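Long-range contacts in agrin (Gallus gallus, PDB 1PZ7), which is a basal lamina protein whose laminin G domain binds calcium, with its function probably modulated by that binding and by alternative splicing: residues A[91-102]-A[133-144]; A[64-73]-A[149-160]. One frame throughout, in Å; residues are numbered along the deposited sequence.

Contact 1. Residues A[91-102]-A[133-144]; sequences YDLGSKPVVLRS and ITGSSPLGATQL. With CA (calcium ion), chain C.
L93 fills the tight end of this contact, reaching three parts of 133-144 with three parts of its side chain. Its CB lies 3.8 Å from A141 CB, CD1 touches A141 O and T142 C, and CD2 meets L144 CB, the two leucines crossing at about a right angle. Close packing continues at S95, where the only hydrogen bond between the two segments runs from A141 N to S95 OG, 2.8 Å long and nearly straight at 170°, and where the P138 ring packs against the S95 and K96 carbonyls. With CG between its backbone N and carbonyl carbon (chi1 52°), Y91 turns its ring so that the edge meets S137 OG, 3.5 Å from CE1, while V98 CG1 lies over one face, offset toward the rim; the Y91 hydroxyl bonds to R121 O. The backbone oxygens of L93 and Q143 both bind the calcium ion, at 2.3 Å each, with two waters, D76 and D145 completing the site. This is the metal site of a laminin G domain, a beta sandwich of the concanavalin clan, and both its carbonyl ligands come from loops at one end of the sandwich. Just before L93 in the chain, D92 OD2 accepts from G94 N, closing an Asx turn. Toward solvent the contact thins: G94, T134, L139 and G140 are exposed and add little, and the K96 chain leads away. Further along, the axes of antiparallel strands 98-102 and 133-136 approach to 6.7 Å, without backbone bonds between them; L100 CD2 lies 3.5 Å from I133 O, and I133 CG1 lies against R101 O.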
loop_
_atom_site.group_PDB
_atom_site.type_symbol
_atom_site.label_atom_id
_atom_site.label_comp_id
_atom_site.label_asym_id
_atom_site.label_seq_id
_atom_site.Cartn_x
_atom_site.Cartn_y
_atom_site.Cartn_z
ATOM N N TYR A 91 -10.043 -0.668 2.285
ATOM C CA TYR A 91 -9.941 0.182 3.460
ATOM C C TYR A 91 -11.166 0.051 4.340
ATOM O O TYR A 91 -12.271 -0.221 3.870
ATOM C CB TYR A 91 -9.659 1.652 3.114
ATOM C CG TYR A 91 -10.579 2.304 2.103
ATOM C CD1 TYR A 91 -11.736 2.976 2.500
ATOM C CD2 TYR A 91 -10.270 2.282 0.753
ATOM C CE1 TYR A 91 -12.564 3.592 1.568
ATOM C CE2 TYR A 91 -11.089 2.884 -0.183
ATOM C CZ TYR A 91 -12.231 3.538 0.225
ATOM O OH TYR A 91 -13.022 4.131 -0.736
ATOM N N ASP A 92 -10.932 0.201 5.635
ATOM C CA ASP A 92 -11.972 0.197 6.649
ATOM C C ASP A 92 -11.666 1.416 7.494
ATOM O O ASP A 92 -10.575 1.527 8.048
ATOM C CB ASP A 92 -11.927 -1.082 7.490
ATOM C CG ASP A 92 -13.118 -1.212 8.429
ATOM O OD1 ASP A 92 -13.376 -2.335 8.926
ATOM O OD2 ASP A 92 -13.840 -0.244 8.724
ATOM N N LEU A 93 -12.612 2.344 7.541
ATOM C CA LEU A 93 -12.460 3.605 8.258
ATOM C C LEU A 93 -13.235 3.587 9.571
ATOM O O LEU A 93 -13.262 4.586 10.292
ATOM C CB LEU A 93 -12.989 4.752 7.389
ATOM C CG LEU A 93 -12.457 4.835 5.957
ATOM C CD1 LEU A 93 -13.100 5.999 5.216
ATOM C CD2 LEU A 93 -10.947 4.990 5.948
ATOM N N GLY A 94 -13.858 2.454 9.876
ATOM C CA GLY A 94 -14.662 2.315 11.076
ATOM C C GLY A 94 -16.130 2.003 10.815
ATOM O O GLY A 94 -16.919 1.941 11.760
ATOM N N SER A 95 -16.491 1.808 9.547
ATOM C CA SER A 95 -17.864 1.478 9.164
ATOM C C SER A 95 -17.880 0.285 8.218
ATOM O O SER A 95 -18.789 0.147 7.402
ATOM C CB SER A 95 -18.532 2.685 8.502
ATOM O OG SER A 95 -18.681 3.748 9.426
ATOM N N LYS A 96 -16.871 -0.574 8.360
ATOM C CA LYS A 96 -16.696 -1.786 7.553
ATOM C C LYS A 96 -15.937 -1.506 6.251
ATOM O O LYS A 96 -15.951 -0.393 5.729
ATOM C CB LYS A 96 -18.026 -2.515 7.328
ATOM C CG LYS A 96 -18.764 -2.746 8.631
ATOM C CD LYS A 96 -19.277 -4.164 8.755
ATOM C CE LYS A 96 -19.891 -4.409 10.124
ATOM N NZ LYS A 96 -21.082 -3.563 10.394
ATOM N N PRO A 97 -15.201 -2.501 5.772
ATOM C CA PRO A 97 -14.377 -2.328 4.575
ATOM C C PRO A 97 -15.096 -2.296 3.234
ATOM O O PRO A 97 -16.239 -2.730 3.081
ATOM C CB PRO A 97 -13.446 -3.552 4.617
ATOM C CG PRO A 97 -13.569 -4.094 5.981
ATOM C CD PRO A 97 -14.980 -3.820 6.391
ATOM N N VAL A 98 -14.376 -1.747 2.267
ATOM C CA VAL A 98 -14.765 -1.783 0.874
ATOM C C VAL A 98 -13.554 -2.309 0.118
ATOM O O VAL A 98 -12.414 -2.131 0.556
ATOM C CB VAL A 98 -15.172 -0.394 0.333
ATOM C CG1 VAL A 98 -13.985 0.541 0.286
ATOM C CG2 VAL A 98 -15.811 -0.505 -1.050
ATOM N N VAL A 99 -13.806 -2.971 -1.004
ATOM C CA VAL A 99 -12.743 -3.472 -1.859
ATOM C C VAL A 99 -12.944 -2.925 -3.267
ATOM O O VAL A 99 -14.055 -2.975 -3.808
ATOM C CB VAL A 99 -12.749 -5.012 -1.930
ATOM C CG1 VAL A 99 -11.772 -5.507 -2.981
ATOM C CG2 VAL A 99 -12.423 -5.603 -0.580
ATOM N N LEU A 100 -11.872 -2.387 -3.839
ATOM C CA LEU A 100 -11.866 -1.908 -5.217
ATOM C C LEU A 100 -10.881 -2.797 -5.945
ATOM O O LEU A 100 -9.704 -2.818 -5.600
ATOM C CB LEU A 100 -11.425 -0.450 -5.290
ATOM C CG LEU A 100 -12.468 0.584 -4.861
ATOM C CD1 LEU A 100 -12.740 0.543 -3.383
ATOM C CD2 LEU A 100 -12.017 1.972 -5.250
ATOM N N ARG A 101 -11.358 -3.518 -6.953
ATOM C CA ARG A 101 -10.544 -4.506 -7.646
ATOM C C ARG A 101 -10.252 -4.143 -9.094
ATOM O O ARG A 101 -11.161 -3.885 -9.886
ATOM C CB ARG A 101 -11.269 -5.842 -7.580
ATOM C CG ARG A 101 -10.449 -7.035 -7.942
ATOM C CD ARG A 101 -11.102 -8.321 -7.476
ATOM N NE ARG A 101 -10.479 -9.492 -8.065
ATOM C CZ ARG A 101 -9.332 -10.012 -7.661
ATOM N NH1 ARG A 101 -8.850 -11.077 -8.274
ATOM N NH2 ARG A 101 -8.664 -9.471 -6.653
ATOM N N SER A 102 -8.964 -4.122 -9.418
ATOM C CA SER A 102 -8.479 -3.804 -10.751
ATOM C C SER A 102 -8.797 -4.919 -11.740
ATOM O O SER A 102 -9.009 -6.069 -11.351
ATOM C CB SER A 102 -6.960 -3.598 -10.695
ATOM O OG SER A 102 -6.390 -3.478 -11.986
ATOM N N ILE A 133 -11.237 2.204 -11.276
ATOM C CA ILE A 133 -12.246 1.480 -10.522
ATOM C C ILE A 133 -12.620 2.377 -9.361
ATOM O O ILE A 133 -11.737 2.828 -8.629
ATOM C CB ILE A 133 -11.667 0.168 -9.964
ATOM C CG1 ILE A 133 -11.099 -0.692 -11.095
ATOM C CG2 ILE A 133 -12.721 -0.585 -9.152
ATOM C CD1 ILE A 133 -12.120 -1.213 -12.047
ATOM N N THR A 134 -13.911 2.632 -9.176
ATOM C CA THR A 134 -14.353 3.475 -8.072
ATOM C C THR A 134 -15.363 2.753 -7.206
ATOM O O THR A 134 -15.998 1.783 -7.624
ATOM C CB THR A 134 -14.978 4.794 -8.577
ATOM O OG1 THR A 134 -16.132 4.514 -9.378
ATOM C CG2 THR A 134 -14.027 5.542 -9.501
ATOM N N GLY A 135 -15.517 3.250 -5.990
ATOM C CA GLY A 135 -16.451 2.682 -5.044
ATOM C C GLY A 135 -16.299 3.419 -3.738
ATOM O O GLY A 135 -15.347 4.186 -3.567
ATOM N N SER A 136 -17.224 3.191 -2.820
ATOM C CA SER A 136 -17.190 3.858 -1.532
ATOM C C SER A 136 -17.430 2.894 -0.382
ATOM O O SER A 136 -18.194 1.931 -0.503
ATOM C CB SER A 136 -18.240 4.970 -1.493
ATOM O OG SER A 136 -17.949 5.971 -2.453
ATOM N N SER A 137 -16.763 3.157 0.736
ATOM C CA SER A 137 -16.987 2.394 1.952
ATOM C C SER A 137 -18.350 2.820 2.501
ATOM O O SER A 137 -18.870 3.873 2.127
ATOM C CB SER A 137 -15.854 2.635 2.958
ATOM O OG SER A 137 -15.643 4.020 3.175
ATOM N N PRO A 138 -18.953 2.002 3.355
ATOM C CA PRO A 138 -20.291 2.297 3.870
ATOM C C PRO A 138 -20.431 3.633 4.572
ATOM O O PRO A 138 -19.491 4.148 5.179
ATOM C CB PRO A 138 -20.536 1.160 4.857
ATOM C CG PRO A 138 -19.715 0.054 4.334
ATOM C CD PRO A 138 -18.456 0.708 3.849
ATOM N N LEU A 139 -21.633 4.186 4.465
ATOM C CA LEU A 139 -21.962 5.449 5.090
ATOM C C LEU A 139 -21.608 5.396 6.566
ATOM O O LEU A 139 -21.882 4.410 7.253
ATOM C CB LEU A 139 -23.455 5.743 4.913
ATOM C CG LEU A 139 -23.946 7.091 5.437
ATOM C CD1 LEU A 139 -23.418 8.227 4.569
ATOM C CD2 LEU A 139 -25.458 7.114 5.494
ATOM N N GLY A 140 -20.995 6.472 7.040
ATOM C CA GLY A 140 -20.596 6.595 8.424
ATOM C C GLY A 140 -19.236 7.262 8.510
ATOM O O GLY A 140 -19.106 8.473 8.307
ATOM N N ALA A 141 -18.215 6.465 8.790
ATOM C CA ALA A 141 -16.852 6.974 8.929
ATOM C C ALA A 141 -16.274 7.451 7.594
ATOM O O ALA A 141 -16.500 6.833 6.552
ATOM C CB ALA A 141 -15.958 5.903 9.539
ATOM N N THR A 142 -15.520 8.549 7.641
ATOM C CA THR A 142 -14.920 9.147 6.450
ATOM C C THR A 142 -13.437 9.391 6.616
ATOM O O THR A 142 -12.765 9.781 5.668
ATOM C CB THR A 142 -15.553 10.513 6.143
ATOM O OG1 THR A 142 -15.192 11.461 7.159
ATOM C CG2 THR A 142 -17.061 10.446 6.192
ATOM N N GLN A 143 -12.937 9.188 7.829
ATOM C CA GLN A 143 -11.550 9.494 8.139
ATOM C C GLN A 143 -10.780 8.247 8.537
ATOM O O GLN A 143 -11.313 7.360 9.200
ATOM C CB GLN A 143 -11.498 10.526 9.268
ATOM C CG GLN A 143 -12.140 11.861 8.887
ATOM C CD GLN A 143 -12.681 12.637 10.073
ATOM O OE1 GLN A 143 -12.514 12.234 11.223
ATOM N NE2 GLN A 143 -13.331 13.761 9.791
ATOM N N LEU A 144 -9.527 8.181 8.113
ATOM C CA LEU A 144 -8.664 7.072 8.466
ATOM C C LEU A 144 -7.846 7.500 9.669
ATOM O O LEU A 144 -6.988 8.375 9.569
ATOM C CB LEU A 144 -7.770 6.689 7.291
ATOM C CG LEU A 144 -7.267 5.245 7.345
ATOM C CD1 LEU A 144 -6.829 4.774 5.965
ATOM C CD2 LEU A 144 -6.147 5.086 8.362
HETATM CA CA CA C . -11.880 6.227 11.154
HETATM O O HOH W 1 -12.279 4.354 13.187
HETATM O O HOH W 2 -13.587 7.743 11.882
#

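Contact 2. Residues A[64-73]-A[149-160]; sequences LILWSGKGLE and ALWLGGMERLSV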
loop_
_atom_site.group_PDB
_atom_site.type_symbol
_atom_site.label_atom_id
_atom_site.label_comp_id
_atom_site.label_asym_id
_atom_site.label_seq_id
_atom_site.Cartn_x
_atom_site.Cartn_y
_atom_site.Cartn_z
ATOM N N LEU A 64 1.043 -8.777 -0.353
ATOM C CA LEU A 64 0.752 -7.472 0.214
ATOM C C LEU A 64 1.739 -6.448 -0.337
ATOM O O LEU A 64 2.950 -6.598 -0.191
ATOM C CB LEU A 64 0.835 -7.531 1.738
ATOM C CG LEU A 64 0.551 -6.227 2.485
ATOM C CD1 LEU A 64 -0.851 -5.704 2.177
ATOM C CD2 LEU A 64 0.706 -6.454 3.965
ATOM N N ILE A 65 1.213 -5.414 -0.980
ATOM C CA ILE A 65 2.050 -4.361 -1.541
ATOM C C ILE A 65 2.312 -3.262 -0.519
ATOM O O ILE A 65 3.454 -2.880 -0.279
ATOM C CB ILE A 65 1.401 -3.741 -2.799
ATOM C CG1 ILE A 65 1.240 -4.798 -3.896
ATOM C CG2 ILE A 65 2.241 -2.559 -3.298
ATOM C CD1 ILE A 65 0.322 -4.375 -5.030
ATOM N N LEU A 66 1.243 -2.768 0.090
ATOM C CA LEU A 66 1.353 -1.636 0.984
ATOM C C LEU A 66 0.244 -1.697 2.025
ATOM O O LEU A 66 -0.883 -2.087 1.719
ATOM C CB LEU A 66 1.289 -0.363 0.129
ATOM C CG LEU A 66 1.081 1.038 0.679
ATOM C CD1 LEU A 66 1.530 2.020 -0.389
ATOM C CD2 LEU A 66 -0.370 1.282 1.042
ATOM N N TRP A 67 0.571 -1.331 3.259
ATOM C CA TRP A 67 -0.407 -1.263 4.338
ATOM C C TRP A 67 -0.175 0.038 5.086
ATOM O O TRP A 67 0.910 0.273 5.601
ATOM C CB TRP A 67 -0.275 -2.444 5.300
ATOM C CG TRP A 67 -1.343 -2.477 6.378
ATOM C CD1 TRP A 67 -1.430 -1.680 7.490
ATOM C CD2 TRP A 67 -2.473 -3.351 6.431
ATOM N NE1 TRP A 67 -2.543 -2.012 8.225
ATOM C CE2 TRP A 67 -3.199 -3.037 7.598
ATOM C CE3 TRP A 67 -2.946 -4.377 5.608
ATOM C CZ2 TRP A 67 -4.366 -3.706 7.953
ATOM C CZ3 TRP A 67 -4.103 -5.041 5.967
ATOM C CH2 TRP A 67 -4.797 -4.705 7.130
ATOM N N SER A 68 -1.191 0.888 5.117
ATOM C CA SER A 68 -1.118 2.149 5.838
ATOM C C SER A 68 -2.107 2.084 6.993
ATOM O O SER A 68 -3.307 1.914 6.783
ATOM C CB SER A 68 -1.443 3.316 4.910
ATOM O OG SER A 68 -1.477 4.541 5.625
ATOM N N GLY A 69 -1.601 2.197 8.213
ATOM C CA GLY A 69 -2.436 2.157 9.397
ATOM C C GLY A 69 -1.612 1.747 10.596
ATOM O O GLY A 69 -0.478 1.294 10.437
ATOM N N LYS A 70 -2.180 1.896 11.790
ATOM C CA LYS A 70 -1.473 1.580 13.032
ATOM C C LYS A 70 -1.121 0.096 13.175
ATOM O O LYS A 70 -0.173 -0.251 13.870
ATOM C CB LYS A 70 -2.292 2.048 14.238
ATOM C CG LYS A 70 -1.554 1.981 15.560
ATOM C CD LYS A 70 -2.199 2.896 16.585
ATOM C CE LYS A 70 -1.478 2.862 17.916
ATOM N NZ LYS A 70 -2.065 3.833 18.883
ATOM N N GLY A 71 -1.886 -0.780 12.529
ATOM C CA GLY A 71 -1.574 -2.201 12.552
ATOM C C GLY A 71 -2.066 -2.968 13.766
ATOM O O GLY A 71 -1.602 -4.077 14.036
ATOM N N LEU A 72 -2.995 -2.389 14.514
ATOM C CA LEU A 72 -3.593 -3.102 15.631
ATOM C C LEU A 72 -4.898 -3.725 15.151
ATOM O O LEU A 72 -5.446 -3.310 14.138
ATOM C CB LEU A 72 -3.831 -2.162 16.810
ATOM C CG LEU A 72 -2.555 -1.538 17.377
ATOM C CD1 LEU A 72 -2.898 -0.514 18.442
ATOM C CD2 LEU A 72 -1.643 -2.617 17.942
ATOM N N GLU A 73 -5.391 -4.728 15.869
ATOM C CA GLU A 73 -6.622 -5.406 15.456
ATOM C C GLU A 73 -7.803 -4.455 15.275
ATOM O O GLU A 73 -8.612 -4.628 14.363
ATOM C CB GLU A 73 -6.987 -6.513 16.442
ATOM C CG GLU A 73 -6.141 -7.760 16.259
ATOM C CD GLU A 73 -6.528 -8.886 17.192
ATOM O OE1 GLU A 73 -7.728 -9.019 17.525
ATOM O OE2 GLU A 73 -5.626 -9.647 17.589
ATOM N N ALA A 149 1.873 5.230 10.331
ATOM C CA ALA A 149 2.718 4.100 9.958
ATOM C C ALA A 149 2.378 3.601 8.559
ATOM O O ALA A 149 1.209 3.549 8.171
ATOM C CB ALA A 149 2.574 2.968 10.959
ATOM N N LEU A 150 3.409 3.223 7.813
ATOM C CA LEU A 150 3.245 2.697 6.467
ATOM C C LEU A 150 4.232 1.558 6.257
ATOM O O LEU A 150 5.416 1.687 6.564
ATOM C CB LEU A 150 3.485 3.807 5.441
ATOM C CG LEU A 150 3.555 3.385 3.974
ATOM C CD1 LEU A 150 2.212 2.904 3.507
ATOM C CD2 LEU A 150 4.040 4.549 3.121
ATOM N N TRP A 151 3.742 0.434 5.746
ATOM C CA TRP A 151 4.593 -0.715 5.472
ATOM C C TRP A 151 4.539 -1.054 3.991
ATOM O O TRP A 151 3.478 -1.014 3.382
ATOM C CB TRP A 151 4.161 -1.927 6.303
ATOM C CG TRP A 151 4.387 -1.765 7.776
ATOM C CD1 TRP A 151 3.502 -1.277 8.692
ATOM C CD2 TRP A 151 5.570 -2.100 8.507
ATOM N NE1 TRP A 151 4.064 -1.281 9.943
ATOM C CE2 TRP A 151 5.335 -1.781 9.859
ATOM C CE3 TRP A 151 6.811 -2.631 8.156
ATOM C CZ2 TRP A 151 6.287 -1.979 10.853
ATOM C CZ3 TRP A 151 7.756 -2.826 9.145
ATOM C CH2 TRP A 151 7.488 -2.503 10.479
ATOM N N LEU A 152 5.688 -1.391 3.424
ATOM C CA LEU A 152 5.774 -1.730 2.017
ATOM C C LEU A 152 6.309 -3.150 1.863
ATOM O O LEU A 152 7.266 -3.526 2.529
ATOM C CB LEU A 152 6.709 -0.737 1.331
ATOM C CG LEU A 152 6.779 -0.692 -0.191
ATOM C CD1 LEU A 152 5.464 -0.246 -0.786
ATOM C CD2 LEU A 152 7.895 0.255 -0.601
ATOM N N GLY A 153 5.666 -3.933 0.998
ATOM C CA GLY A 153 6.095 -5.288 0.687
ATOM C C GLY A 153 5.681 -6.353 1.682
ATOM O O GLY A 153 5.904 -7.542 1.468
ATOM N N GLY A 154 5.076 -5.932 2.780
ATOM C CA GLY A 154 4.728 -6.850 3.836
ATOM C C GLY A 154 4.362 -6.064 5.066
ATOM O O GLY A 154 4.246 -4.837 5.016
ATOM N N MET A 155 4.198 -6.776 6.171
ATOM C CA MET A 155 3.696 -6.189 7.390
ATOM C C MET A 155 4.317 -6.844 8.604
ATOM O O MET A 155 4.586 -8.038 8.594
ATOM C CB MET A 155 2.199 -6.444 7.418
ATOM C CG MET A 155 1.416 -5.545 8.281
ATOM S SD MET A 155 -0.147 -5.399 7.490
ATOM C CE MET A 155 -0.900 -6.973 7.848
ATOM N N GLU A 156 4.527 -6.065 9.657
ATOM C CA GLU A 156 5.072 -6.615 10.885
ATOM C C GLU A 156 4.004 -7.445 11.583
ATOM O O GLU A 156 4.204 -8.622 11.874
ATOM C CB GLU A 156 5.536 -5.502 11.825
ATOM C CG GLU A 156 5.948 -6.014 13.194
ATOM C CD GLU A 156 6.253 -4.904 14.173
ATOM O OE1 GLU A 156 7.291 -4.229 14.001
ATOM O OE2 GLU A 156 5.463 -4.719 15.125
ATOM N N ARG A 157 2.861 -6.816 11.825
ATOM C CA ARG A 157 1.754 -7.439 12.541
ATOM C C ARG A 157 0.770 -8.083 11.567
ATOM O O ARG A 157 -0.133 -7.423 11.055
ATOM C CB ARG A 157 1.055 -6.378 13.391
ATOM C CG ARG A 157 2.035 -5.483 14.162
ATOM C CD ARG A 157 1.397 -4.254 14.784
ATOM N NE ARG A 157 2.370 -3.213 15.106
ATOM C CZ ARG A 157 2.062 -2.064 15.699
ATOM N NH1 ARG A 157 3.009 -1.172 15.956
ATOM N NH2 ARG A 157 0.806 -1.803 16.038
ATOM N N LEU A 158 0.944 -9.382 11.338
ATOM C CA LEU A 158 0.129 -10.132 10.383
ATOM C C LEU A 158 -1.220 -10.590 10.929
ATOM O O LEU A 158 -2.152 -10.809 10.154
ATOM C CB LEU A 158 0.906 -11.354 9.895
ATOM C CG LEU A 158 2.229 -11.054 9.191
ATOM C CD1 LEU A 158 2.995 -12.344 8.961
ATOM C CD2 LEU A 158 1.995 -10.316 7.881
ATOM N N SER A 159 -1.331 -10.728 12.247
ATOM C CA SER A 159 -2.577 -11.175 12.866
ATOM C C SER A 159 -3.733 -10.338 12.350
ATOM O O SER A 159 -4.858 -10.824 12.218
ATOM C CB SER A 159 -2.509 -11.064 14.386
ATOM O OG SER A 159 -2.732 -9.732 14.811
ATOM N N VAL A 160 -3.441 -9.072 12.070
ATOM C CA VAL A 160 -4.415 -8.163 11.499
ATOM C C VAL A 160 -4.468 -8.441 10.000
ATOM O O VAL A 160 -4.210 -7.568 9.171
ATOM C CB VAL A 160 -4.032 -6.699 11.731
ATOM C CG1 VAL A 160 -5.161 -5.798 11.308
ATOM C CG2 VAL A 160 -3.691 -6.460 13.192
HETATM O O HOH W 3 -0.857 5.290 8.239
HETATM O O HOH W 4 1.934 -0.473 11.472
#
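W67 and W151 are the hydrogen-bonded pair of antiparallel strands 64-68 and 149-152, neighbours within one sheet of the laminin G sandwich. Each tryptophan gives its N-H to the other's carbonyl, W67 N to W151 O at 2.9 Å and W151 N to W67 O at 2.8 Å. G153 N reaches I65 O almost straight (178°), although from above the carbonyl plane, and G69 N closes the other end on A149 O. That oxygen also accepts from a water bonded to S68 OG. A second water takes the indole N-H of W151 in the ring plane, 2.7 Å from NE1, and may donate to G69 O. G154 O is buried without a partner. I65 and L66 pair with L80 of the next strand, 77-83, a classic beta bulge. On the opposite face of the sheet from the two tryptophans, L66 CG packs against L150 CD1. R157 lays a guanidinium face over K70 O, too poorly angled for a hydrogen bond; its NE makes a weak salt bridge to E156 OE2. Bends at chi2 and chi3 (148° and 74°) bring M155 SD over the W67 indole, a Met-aromatic contact 3.5 Å from the five-membered ring's centroid, with CE above the six-membered ring.

Overall arrangement
The two contacts illustrate how place in a sandwich sets chemistry. Contact 2 is buried and joins adjacent strands of the six-stranded sheet, so regular backbone bonds and aromatic packing dominate. Contact 1 lies nearer the surface and bridges between sheets: the strand parts of 91-102 lie toward the 98-103 edge of the sheet that holds contact 2, but 133-136 belongs to the other, and side chains and a shared calcium ion do most of the joining. Along the chain, contact 1 is nested inside the loop closed by contact 2. Their centres are about 17 Å apart and their nearest atoms about 5 Å, without touching; strand 77-83 lies between 63-68 and 86-92 in the shared sheet.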